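Local coordinates for protein flagellar assembly factor FliW (PDB 5DMD) that probably binds the translational repressor CsrA and flagellin, relieving repression of flagellin synthesis and taking part in assembly of the flagellum, at residues 44-49 / 91-96; 59-62 / 66-69; 70-75 / 130-135; 82-85 / 89-92. The protein carries 1 engineered substitution. All blocks are in the same frame, centred on the assembly; numbering follows the deposited sequence.

Contact 1 of 4, residues 44-49 / 91-96; sequences PFIILQ and ALYVIL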
loop_
_atom_site.group_PDB
_atom_site.type_symbol
_atom_site.label_atom_id
_atom_site.label_comp_id
_atom_site.label_asym_id
_atom_site.label_seq_id
_atom_site.Cartn_x
_atom_site.Cartn_y
_atom_site.Cartn_z
ATOM N N PRO A 44 -7.794 11.034 0.114
ATOM C CA PRO A 44 -6.995 10.255 -0.842
ATOM C C PRO A 44 -6.410 9.004 -0.207
ATOM O O PRO A 44 -5.450 8.429 -0.732
ATOM C CB PRO A 44 -5.881 11.232 -1.254
ATOM C CG PRO A 44 -6.267 12.568 -0.676
ATOM C CD PRO A 44 -7.106 12.271 0.515
ATOM N N PHE A 45 -6.978 8.568 0.913
ATOM C CA PHE A 45 -6.407 7.499 1.718
ATOM C C PHE A 45 -7.240 6.229 1.609
ATOM O O PHE A 45 -8.475 6.269 1.650
ATOM C CB PHE A 45 -6.304 7.921 3.183
ATOM C CG PHE A 45 -5.581 9.214 3.380
ATOM C CD1 PHE A 45 -4.403 9.469 2.708
ATOM C CD2 PHE A 45 -6.096 10.192 4.213
ATOM C CE1 PHE A 45 -3.739 10.665 2.876
ATOM C CE2 PHE A 45 -5.440 11.389 4.383
ATOM C CZ PHE A 45 -4.264 11.627 3.710
ATOM N N ILE A 46 -6.544 5.106 1.487
ATOM C CA ILE A 46 -7.132 3.776 1.414
ATOM C C ILE A 46 -6.470 2.943 2.502
ATOM O O ILE A 46 -5.256 3.047 2.709
ATOM C CB ILE A 46 -6.876 3.125 0.033
ATOM C CG1 ILE A 46 -7.319 4.032 -1.119
ATOM C CG2 ILE A 46 -7.539 1.747 -0.068
ATOM C CD1 ILE A 46 -6.256 4.993 -1.615
ATOM N N ILE A 47 -7.258 2.121 3.198
ATOM C CA ILE A 47 -6.737 1.232 4.236
ATOM C C ILE A 47 -6.491 -0.143 3.632
ATOM O O ILE A 47 -7.413 -0.768 3.086
ATOM C CB ILE A 47 -7.693 1.121 5.432
ATOM C CG1 ILE A 47 -8.016 2.509 5.983
ATOM C CG2 ILE A 47 -7.053 0.251 6.514
ATOM C CD1 ILE A 47 -6.777 3.292 6.388
ATOM N N LEU A 48 -5.255 -0.626 3.744
ATOM C CA LEU A 48 -4.945 -2.023 3.445
ATOM C C LEU A 48 -5.258 -2.821 4.707
ATOM O O LEU A 48 -4.477 -2.825 5.658
ATOM C CB LEU A 48 -3.477 -2.147 3.041
ATOM C CG LEU A 48 -3.014 -3.550 2.649
ATOM C CD1 LEU A 48 -3.710 -4.004 1.366
ATOM C CD2 LEU A 48 -1.495 -3.570 2.504
ATOM N N GLN A 49 -6.409 -3.499 4.721
ATOM C CA GLN A 49 -6.968 -4.103 5.931
ATOM C C GLN A 49 -6.865 -5.621 5.868
ATOM O O GLN A 49 -7.418 -6.246 4.958
ATOM C CB GLN A 49 -8.439 -3.706 6.075
ATOM C CG GLN A 49 -9.161 -4.376 7.234
ATOM C CD GLN A 49 -8.663 -3.897 8.583
ATOM O OE1 GLN A 49 -8.722 -2.708 8.899
ATOM N NE2 GLN A 49 -8.131 -4.826 9.374
ATOM N N ALA A 91 -2.259 -1.437 -10.003
ATOM C CA ALA A 91 -2.460 -0.304 -9.112
ATOM C C ALA A 91 -1.304 -0.254 -8.124
ATOM O O ALA A 91 -0.905 -1.285 -7.574
ATOM C CB ALA A 91 -3.767 -0.440 -8.337
ATOM N N LEU A 92 -0.754 0.941 -7.919
ATOM C CA LEU A 92 0.376 1.152 -7.032
ATOM C C LEU A 92 -0.050 1.995 -5.837
ATOM O O LEU A 92 -0.821 2.953 -5.976
ATOM C CB LEU A 92 1.503 1.904 -7.746
ATOM C CG LEU A 92 2.346 1.227 -8.826
ATOM C CD1 LEU A 92 3.384 2.217 -9.348
ATOM C CD2 LEU A 92 3.009 -0.044 -8.322
ATOM N N TYR A 93 0.491 1.662 -4.671
ATOM C CA TYR A 93 0.233 2.403 -3.443
ATOM C C TYR A 93 1.527 2.457 -2.661
ATOM O O TYR A 93 2.384 1.580 -2.799
ATOM C CB TYR A 93 -0.817 1.710 -2.555
ATOM C CG TYR A 93 -2.142 1.501 -3.260
ATOM C CD1 TYR A 93 -3.071 2.526 -3.347
ATOM C CD2 TYR A 93 -2.447 0.288 -3.856
ATOM C CE1 TYR A 93 -4.270 2.346 -4.010
ATOM C CE2 TYR A 93 -3.649 0.097 -4.520
ATOM C CZ TYR A 93 -4.553 1.123 -4.589
ATOM O OH TYR A 93 -5.750 0.920 -5.250
ATOM N N VAL A 94 1.660 3.486 -1.824
ATOM C CA VAL A 94 2.722 3.508 -0.821
ATOM C C VAL A 94 2.108 3.686 0.560
ATOM O O VAL A 94 1.050 4.305 0.720
ATOM C CB VAL A 94 3.805 4.572 -1.096
ATOM C CG1 VAL A 94 4.632 4.190 -2.332
ATOM C CG2 VAL A 94 3.174 5.954 -1.256
ATOM N N ILE A 95 2.782 3.151 1.559
ATOM C CA ILE A 95 2.279 3.173 2.929
ATOM C C ILE A 95 2.781 4.402 3.661
ATOM O O ILE A 95 3.968 4.734 3.613
ATOM C CB ILE A 95 2.659 1.879 3.666
ATOM C CG1 ILE A 95 2.031 0.694 2.949
ATOM C CG2 ILE A 95 2.204 1.913 5.137
ATOM C CD1 ILE A 95 2.429 -0.640 3.507
ATOM N N LEU A 96 1.877 5.059 4.379
ATOM C CA LEU A 96 2.212 6.243 5.148
ATOM C C LEU A 96 2.593 5.900 6.578
ATOM O O LEU A 96 2.058 4.969 7.187
ATOM C CB LEU A 96 1.026 7.209 5.180
ATOM C CG LEU A 96 0.445 7.688 3.851
ATOM C CD1 LEU A 96 -0.595 8.784 4.111
ATOM C CD2 LEU A 96 1.548 8.189 2.921
#

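Contact 2 of 4, residues 59-62 / 66-69; sequences VLIE and YFPT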
loop_
_atom_site.group_PDB
_atom_site.type_symbol
_atom_site.label_atom_id
_atom_site.label_comp_id
_atom_site.label_asym_id
_atom_site.label_seq_id
_atom_site.Cartn_x
_atom_site.Cartn_y
_atom_site.Cartn_z
ATOM N N VAL A 59 -2.260 2.591 6.293
ATOM C CA VAL A 59 -2.762 3.746 5.553
ATOM C C VAL A 59 -1.977 3.880 4.258
ATOM O O VAL A 59 -0.753 4.034 4.287
ATOM C CB VAL A 59 -2.651 5.031 6.384
ATOM C CG1 VAL A 59 -3.180 6.199 5.576
ATOM C CG2 VAL A 59 -3.409 4.881 7.696
ATOM N N LEU A 60 -2.686 3.856 3.129
ATOM C CA LEU A 60 -2.085 3.913 1.805
ATOM C C LEU A 60 -2.500 5.185 1.083
ATOM O O LEU A 60 -3.592 5.722 1.305
ATOM C CB LEU A 60 -2.544 2.730 0.955
ATOM C CG LEU A 60 -1.809 1.389 1.058
ATOM C CD1 LEU A 60 -1.558 0.953 2.482
ATOM C CD2 LEU A 60 -2.638 0.345 0.315
ATOM N N ILE A 61 -1.623 5.653 0.199
ATOM C CA ILE A 61 -1.980 6.644 -0.806
ATOM C C ILE A 61 -1.572 6.099 -2.159
ATOM O O ILE A 61 -0.669 5.263 -2.272
ATOM C CB ILE A 61 -1.305 8.020 -0.604
ATOM C CG1 ILE A 61 0.223 7.892 -0.551
ATOM C CG2 ILE A 61 -1.811 8.694 0.656
ATOM C CD1 ILE A 61 0.965 9.220 -0.784
ATOM N N GLU A 62 -2.231 6.584 -3.189
ATOM C CA GLU A 62 -1.677 6.427 -4.514
ATOM C C GLU A 62 -0.499 7.393 -4.637
ATOM O O GLU A 62 -0.659 8.597 -4.392
ATOM C CB GLU A 62 -2.752 6.755 -5.540
ATOM C CG GLU A 62 -2.278 6.659 -6.959
ATOM C CD GLU A 62 -2.587 5.305 -7.536
ATOM O OE1 GLU A 62 -1.639 4.611 -7.959
ATOM O OE2 GLU A 62 -3.765 4.905 -7.516
ATOM N N TYR A 66 1.045 12.722 -4.421
ATOM C CA TYR A 66 1.984 13.523 -3.652
ATOM C C TYR A 66 3.399 13.488 -4.207
ATOM O O TYR A 66 4.199 14.358 -3.850
ATOM C CB TYR A 66 2.031 13.049 -2.187
ATOM C CG TYR A 66 0.787 13.377 -1.379
ATOM C CD1 TYR A 66 -0.281 12.492 -1.346
ATOM C CD2 TYR A 66 0.684 14.563 -0.676
ATOM C CE1 TYR A 66 -1.421 12.779 -0.612
ATOM C CE2 TYR A 66 -0.454 14.864 0.056
ATOM C CZ TYR A 66 -1.501 13.965 0.083
ATOM O OH TYR A 66 -2.638 14.247 0.808
ATOM N N PHE A 67 3.721 12.523 -5.071
ATOM C CA PHE A 67 5.079 12.283 -5.553
ATOM C C PHE A 67 4.972 12.100 -7.056
ATOM O O PHE A 67 5.014 10.971 -7.572
ATOM C CB PHE A 67 5.691 11.068 -4.860
ATOM C CG PHE A 67 5.764 11.218 -3.370
ATOM C CD1 PHE A 67 6.685 12.098 -2.794
ATOM C CD2 PHE A 67 4.879 10.544 -2.554
ATOM C CE1 PHE A 67 6.756 12.247 -1.424
ATOM C CE2 PHE A 67 4.940 10.695 -1.178
ATOM C CZ PHE A 67 5.873 11.549 -0.619
ATOM N N PRO A 68 4.819 13.201 -7.787
ATOM C CA PRO A 68 4.464 13.100 -9.208
ATOM C C PRO A 68 5.518 12.462 -10.077
ATOM O O PRO A 68 5.160 11.957 -11.147
ATOM C CB PRO A 68 4.219 14.551 -9.627
ATOM C CG PRO A 68 4.780 15.391 -8.520
ATOM C CD PRO A 68 4.708 14.577 -7.278
ATOM N N THR A 69 6.795 12.478 -9.690
ATOM C CA THR A 69 7.834 11.842 -10.488
ATOM C C THR A 69 8.162 10.427 -10.024
ATOM O O THR A 69 9.145 9.850 -10.506
ATOM C CB THR A 69 9.114 12.681 -10.497
ATOM O OG1 THR A 69 9.599 12.840 -9.155
ATOM C CG2 THR A 69 8.864 14.037 -11.122
#

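Contact 3 of 4, residues 70-75 / 130-135; sequences YEIDLD and TNYKTK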
loop_
_atom_site.group_PDB
_atom_site.type_symbol
_atom_site.label_atom_id
_atom_site.label_comp_id
_atom_site.label_asym_id
_atom_site.label_seq_id
_atom_site.Cartn_x
_atom_site.Cartn_y
_atom_site.Cartn_z
ATOM N N TYR A 70 7.378 9.862 -9.106
ATOM C CA TYR A 70 7.629 8.503 -8.638
ATOM C C TYR A 70 7.653 7.547 -9.817
ATOM O O TYR A 70 6.664 7.416 -10.542
ATOM C CB TYR A 70 6.536 8.086 -7.661
ATOM C CG TYR A 70 6.820 6.797 -6.905
ATOM C CD1 TYR A 70 8.008 6.622 -6.208
ATOM C CD2 TYR A 70 5.885 5.779 -6.879
ATOM C CE1 TYR A 70 8.257 5.444 -5.513
ATOM C CE2 TYR A 70 6.121 4.611 -6.185
ATOM C CZ TYR A 70 7.304 4.451 -5.497
ATOM O OH TYR A 70 7.525 3.283 -4.802
ATOM N N GLU A 71 8.787 6.882 -10.011
ATOM C CA GLU A 71 8.957 5.969 -11.133
ATOM C C GLU A 71 9.726 4.759 -10.632
ATOM O O GLU A 71 10.813 4.903 -10.065
ATOM C CB GLU A 71 9.708 6.662 -12.274
ATOM C CG GLU A 71 9.665 5.928 -13.599
ATOM C CD GLU A 71 10.516 6.607 -14.655
ATOM O OE1 GLU A 71 11.400 5.939 -15.233
ATOM O OE2 GLU A 71 10.302 7.812 -14.906
ATOM N N ILE A 72 9.154 3.572 -10.819
ATOM C CA ILE A 72 9.770 2.338 -10.365
ATOM C C ILE A 72 9.858 1.364 -11.529
ATOM O O ILE A 72 9.140 1.472 -12.526
ATOM C CB ILE A 72 9.032 1.701 -9.166
ATOM C CG1 ILE A 72 7.679 1.142 -9.607
ATOM C CG2 ILE A 72 8.869 2.713 -8.047
ATOM C CD1 ILE A 72 6.918 0.427 -8.498
ATOM N N ASP A 73 10.770 0.412 -11.399
ATOM C CA ASP A 73 10.959 -0.609 -12.417
ATOM C C ASP A 73 10.855 -1.947 -11.701
ATOM O O ASP A 73 11.747 -2.318 -10.933
ATOM C CB ASP A 73 12.302 -0.432 -13.128
ATOM C CG ASP A 73 12.527 -1.461 -14.217
ATOM O OD1 ASP A 73 11.532 -1.968 -14.773
ATOM O OD2 ASP A 73 13.696 -1.721 -14.564
ATOM N N LEU A 74 9.743 -2.640 -11.920
ATOM C CA LEU A 74 9.501 -3.901 -11.236
ATOM C C LEU A 74 10.385 -4.995 -11.816
ATOM O O LEU A 74 10.577 -5.081 -13.031
ATOM C CB LEU A 74 8.041 -4.307 -11.384
ATOM C CG LEU A 74 7.013 -3.367 -10.750
ATOM C CD1 LEU A 74 5.607 -3.860 -11.041
ATOM C CD2 LEU A 74 7.232 -3.241 -9.259
ATOM N N ASP A 75 10.901 -5.842 -10.931
ATOM C CA ASP A 75 11.766 -6.947 -11.311
ATOM C C ASP A 75 10.959 -8.044 -12.000
ATOM O O ASP A 75 9.740 -8.160 -11.828
ATOM C CB ASP A 75 12.440 -7.512 -10.064
ATOM C CG ASP A 75 11.438 -8.044 -9.062
ATOM O OD1 ASP A 75 10.831 -7.220 -8.331
ATOM O OD2 ASP A 75 11.263 -9.276 -9.005
ATOM N N THR A 130 17.547 1.583 -6.111
ATOM C CA THR A 130 16.955 2.893 -6.335
ATOM C C THR A 130 17.376 3.922 -5.290
ATOM O O THR A 130 17.969 3.610 -4.256
ATOM C CB THR A 130 15.427 2.789 -6.451
ATOM O OG1 THR A 130 14.945 3.776 -7.372
ATOM C CG2 THR A 130 14.768 2.945 -5.094
ATOM N N ASN A 131 17.049 5.176 -5.611
ATOM C CA ASN A 131 17.297 6.359 -4.799
ATOM C C ASN A 131 16.243 6.573 -3.722
ATOM O O ASN A 131 16.404 7.472 -2.889
ATOM C CB ASN A 131 17.268 7.574 -5.724
ATOM C CG ASN A 131 16.169 7.472 -6.777
ATOM O OD1 ASN A 131 15.676 6.380 -7.072
ATOM N ND2 ASN A 131 15.776 8.610 -7.338
ATOM N N TYR A 132 15.172 5.788 -3.725
ATOM C CA TYR A 132 14.046 6.018 -2.838
ATOM C C TYR A 132 14.337 5.487 -1.442
ATOM O O TYR A 132 15.037 4.484 -1.263
ATOM C CB TYR A 132 12.798 5.343 -3.403
ATOM C CG TYR A 132 12.344 5.929 -4.718
ATOM C CD1 TYR A 132 12.052 7.284 -4.833
ATOM C CD2 TYR A 132 12.217 5.135 -5.848
ATOM C CE1 TYR A 132 11.641 7.825 -6.035
ATOM C CE2 TYR A 132 11.809 5.666 -7.055
ATOM C CZ TYR A 132 11.520 7.011 -7.143
ATOM O OH TYR A 132 11.109 7.549 -8.340
ATOM N N LYS A 133 13.794 6.180 -0.448
ATOM C CA LYS A 133 14.047 5.905 0.961
ATOM C C LYS A 133 12.754 5.523 1.676
ATOM O O LYS A 133 11.665 5.535 1.108
ATOM C CB LYS A 133 14.734 7.091 1.643
ATOM C CG LYS A 133 15.743 7.818 0.769
ATOM C CD LYS A 133 17.002 6.973 0.624
ATOM C CE LYS A 133 18.198 7.800 0.179
ATOM N NZ LYS A 133 19.321 7.679 1.154
ATOM N N THR A 134 12.894 5.170 2.952
ATOM C CA THR A 134 11.762 4.736 3.756
ATOM C C THR A 134 10.920 5.889 4.281
ATOM O O THR A 134 9.812 5.653 4.774
ATOM C CB THR A 134 12.263 3.859 4.909
ATOM O OG1 THR A 134 12.954 4.673 5.861
ATOM C CG2 THR A 134 13.206 2.796 4.382
ATOM N N LYS A 135 11.407 7.122 4.199
ATOM C CA LYS A 135 10.666 8.274 4.696
ATOM C C LYS A 135 10.859 9.419 3.714
ATOM O O LYS A 135 11.971 9.937 3.568
ATOM C CB LYS A 135 11.136 8.666 6.099
ATOM C CG LYS A 135 10.437 7.887 7.206
ATOM C CD LYS A 135 11.416 7.381 8.250
ATOM C CE LYS A 135 11.758 8.457 9.262
ATOM N NZ LYS A 135 12.371 7.882 10.494
#

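Contact 4 of 4, residues 82-85 / 89-92; sequences LQIT and DVAL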
loop_
_atom_site.group_PDB
_atom_site.type_symbol
_atom_site.label_atom_id
_atom_site.label_comp_id
_atom_site.label_asym_id
_atom_site.label_seq_id
_atom_site.Cartn_x
_atom_site.Cartn_y
_atom_site.Cartn_z
ATOM N N LEU A 82 2.831 -11.670 -10.067
ATOM C CA LEU A 82 1.585 -10.925 -10.106
ATOM C C LEU A 82 0.905 -10.976 -11.466
ATOM O O LEU A 82 -0.120 -10.309 -11.654
ATOM C CB LEU A 82 1.854 -9.474 -9.728
ATOM C CG LEU A 82 2.320 -9.271 -8.296
ATOM C CD1 LEU A 82 2.523 -7.814 -8.041
ATOM C CD2 LEU A 82 1.326 -9.838 -7.281
ATOM N N GLN A 83 1.461 -11.738 -12.411
ATOM C CA GLN A 83 0.883 -11.906 -13.753
ATOM C C GLN A 83 0.660 -10.571 -14.464
ATOM O O GLN A 83 -0.376 -10.345 -15.089
ATOM C CB GLN A 83 -0.384 -12.766 -13.725
ATOM C CG GLN A 83 -0.162 -14.114 -13.051
ATOM C CD GLN A 83 -1.274 -15.105 -13.321
ATOM O OE1 GLN A 83 -2.438 -14.727 -13.457
ATOM N NE2 GLN A 83 -0.922 -16.384 -13.397
ATOM N N ILE A 84 1.649 -9.687 -14.385
ATOM C CA ILE A 84 1.547 -8.341 -14.940
ATOM C C ILE A 84 2.062 -8.363 -16.374
ATOM O O ILE A 84 3.204 -8.765 -16.626
ATOM C CB ILE A 84 2.331 -7.332 -14.088
ATOM C CG1 ILE A 84 1.672 -7.152 -12.717
ATOM C CG2 ILE A 84 2.433 -5.989 -14.798
ATOM C CD1 ILE A 84 2.587 -6.556 -11.673
ATOM N N THR A 85 1.220 -7.926 -17.317
ATOM C CA THR A 85 1.603 -7.831 -18.724
ATOM C C THR A 85 1.957 -6.412 -19.143
ATOM O O THR A 85 2.659 -6.229 -20.144
ATOM C CB THR A 85 0.454 -8.308 -19.625
ATOM O OG1 THR A 85 -0.637 -7.381 -19.548
ATOM C CG2 THR A 85 -0.040 -9.674 -19.174
ATOM N N ASP A 89 -2.423 -3.178 -15.961
ATOM C CA ASP A 89 -2.849 -4.219 -15.036
ATOM C C ASP A 89 -2.698 -3.813 -13.577
ATOM O O ASP A 89 -3.271 -4.487 -12.714
ATOM C CB ASP A 89 -2.017 -5.493 -15.246
ATOM C CG ASP A 89 -2.161 -6.076 -16.640
ATOM O OD1 ASP A 89 -3.085 -5.668 -17.362
ATOM O OD2 ASP A 89 -1.328 -6.936 -17.019
ATOM N N VAL A 90 -1.977 -2.724 -13.286
ATOM C CA VAL A 90 -1.361 -2.495 -11.981
ATOM C C VAL A 90 -1.984 -1.291 -11.296
ATOM O O VAL A 90 -2.189 -0.244 -11.919
ATOM C CB VAL A 90 0.152 -2.270 -12.152
ATOM C CG1 VAL A 90 0.799 -1.904 -10.828
ATOM C CG2 VAL A 90 0.794 -3.514 -12.732
ATOM N N ALA A 91 -2.259 -1.437 -10.003
ATOM C CA ALA A 91 -2.460 -0.304 -9.112
ATOM C C ALA A 91 -1.304 -0.254 -8.124
ATOM O O ALA A 91 -0.905 -1.285 -7.574
ATOM C CB ALA A 91 -3.767 -0.440 -8.337
ATOM N N LEU A 92 -0.754 0.941 -7.919
ATOM C CA LEU A 92 0.376 1.152 -7.032
ATOM C C LEU A 92 -0.050 1.995 -5.837
ATOM O O LEU A 92 -0.821 2.953 -5.976
ATOM C CB LEU A 92 1.503 1.904 -7.746
ATOM C CG LEU A 92 2.346 1.227 -8.826
ATOM C CD1 LEU A 92 3.384 2.217 -9.348
ATOM C CD2 LEU A 92 3.009 -0.044 -8.322
#

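Contact 1 of 4, residues 44-49 / 91-96
Strands 45-50 and 90-97 are not neighbours in the antiparallel sheet: strand 57-61 lies between them, so Phe45 and Leu96 have CA atoms 9.4 Å apart and Ile46 and Tyr93 8.9 Å. The sheet is strongly twisted here, and the two outer strands run across each other rather than side by side. Ile46 bonds through its backbone to Leu60 of the middle strand, and side chains reach past that strand on both of its faces. On the face of Ile61, Phe45 CE1 meets Leu96 CD1 at 3.9 Å, the phenylalanine ring and the leucine branch crossing at about a right angle. Pro44 CD lies over one face of the Phe45 ring, 4.2 Å above its centre. On the face of Leu60, Ile46 CD1 comes to 4.1 Å from Tyr93 CE1, again at roughly a right angle. Ile46 CG1 stands anti to the carbonyl carbon (chi1 -53°), which carries the delta methyl to the tyrosine; Leu37 of strand 34-39 touches both. Every touch joins carbon to carbon, and Tyr93 uses a ring carbon instead of its hydroxyl, which implies apolar packing, without directional bonding, across the strand between.

Contact 2 of 4, residues 59-62 / 66-69
Where strand 57-61 leaves the sheet, the chain turns through residues 63-65 and folds back over its own last strand residue, so that Ile61 is met by Tyr66 and Phe67 of the loop leading toward helix 76-81. The delta methyl of Ile61 does the touching. Its CD1 lies 3.5 Å from Tyr66 CD1, and the aliphatic branch and the tyrosine ring cross at about a right angle. The same methyl is also near the second aromatic ring, with Ile61 CD1 4.3 Å from Phe67 CE2, a looser approach. Ile61 holds CG1 between its backbone N and carbonyl carbon (chi1 56°), the crowded position, and this sends CD1 out to the loop while CG2 is left for Phe45 of the adjacent strand. Strand 57-61 lies between strands 45-50 and 90-97 in the antiparallel sheet, and at its end Ile61 continues the apolar layer into the loop that follows. No hydrogen bond links the two segments; the turn is instead tied by Glu62 O, which accepts from Ser65 OG. The two aromatic residues also pack on one another: Tyr66 CB sits 3.7 Å above one face of the Phe67 ring, offset toward its rim. Beyond them, Leu138 touches both Tyr66 and Phe67, and the Phe67 ring reaches Ala107 and Leu109 of strand 106-116.

Contact 3 of 4, residues 70-75 / 130-135
The Tyr132 ring is covered on both faces: Tyr70 CE1 lies 3.8 Å above the centre of one, and Asn131 OD1 3.8 Å above the centre of the other. Glu71 O sits at the edge in the ring plane, 3.3 Å from Tyr132 CE2. The two tyrosines have centroids 5.0 Å apart and planes at 59°; Tyr70 CD1 approaches Tyr132 CZ to 3.7 Å. Tyr132 CG is anti to the carbonyl carbon (chi1 -65°), which lays the ring across toward residues 70-72. At the far end of the ring, Glu71 N donates a nearly straight bond (169°) to Tyr132 OH at 2.9 Å. Thr130 OG1 donates to Asn131 OD1 at 2.7 Å, which probably steadies the amide oxygen there. Ile72 CG2 touches Tyr132 CE2 more loosely. A leucine in place of Tyr132 would probably leave Glu71 N without its acceptor and Tyr70 without an aromatic face to point at. The polar end of Tyr70 has its own partner, Leu109 O. Two irregular loops, one before strand 136-137 and one leading to helix 76-81, are thus joined by an edge-to-face tyrosine pair, the edge of Tyr70 toward the face of Tyr132, and by a tyrosine hydroxyl accepting a backbone N-H.

Contact 4 of 4, residues 82-85 / 89-92
One carboxylate oxygen, Asp89 OD2, takes two hydrogen bonds from Thr85. The backbone Thr85 N gives a bond of 2.7 Å to Asp89 OD2, at 164° and nearly in line with the oxygen's C-O bond. The hydroxyl Thr85 OG1 donates to Asp89 OD2 at 2.7 Å as well, arriving on the syn side, 21° out of the carboxylate plane. Thr85 holds OG1 between its own N and carbonyl carbon (chi1 68°), which lets hydroxyl and amide converge on the same acceptor. A weak bond from Gly86 N also reaches Asp89 OD2, and such a cluster of donors would be expected to stabilise the charged carboxylate. With an alanine here instead of Asp89, the amide and hydroxyl of Thr85 would probably lose their shared acceptor and the short connection from Thr85 to Asp89 be less firmly held. Next to this polar cluster is a small apolar patch: Val90 CG2 packs against three carbons of Ile84, 3.6 Å from Ile84 CG2 and 3.7 Å from Ile84 CD1, the two side chains crossing at about a right angle. The connection follows helix 76-81, whose C-terminal end closes in a Schellman motif at Gln83. It then turns into strand 90-97, while Val114 of strand 106-116 receives Leu82, Ile84 and Val90.

How the contacts relate
From the N terminus, strand 45-50 opens contact 1, which closes only at strand 90-97. Contact 2 is nested within that loop, at the exit of the strand lying between these two. After it, residues 70-75 open contact 3 before contact 1 has closed at 91-96, and contact 3 closes later, at 130-135, so the two cross along the chain. Contact 4 (82-85 with 89-92) is nested inside contact 3 and shares Ala91 and Leu92 with contact 1. Spatially, Ile72 packs on Leu92 and Leu74 on Ile84, joining contacts 3 and 4, while Tyr70 touches Val94 of contact 1. Together they connect the twisted sheet, the loop before helix 76-81, the turn after it and the loop before strand 136-137.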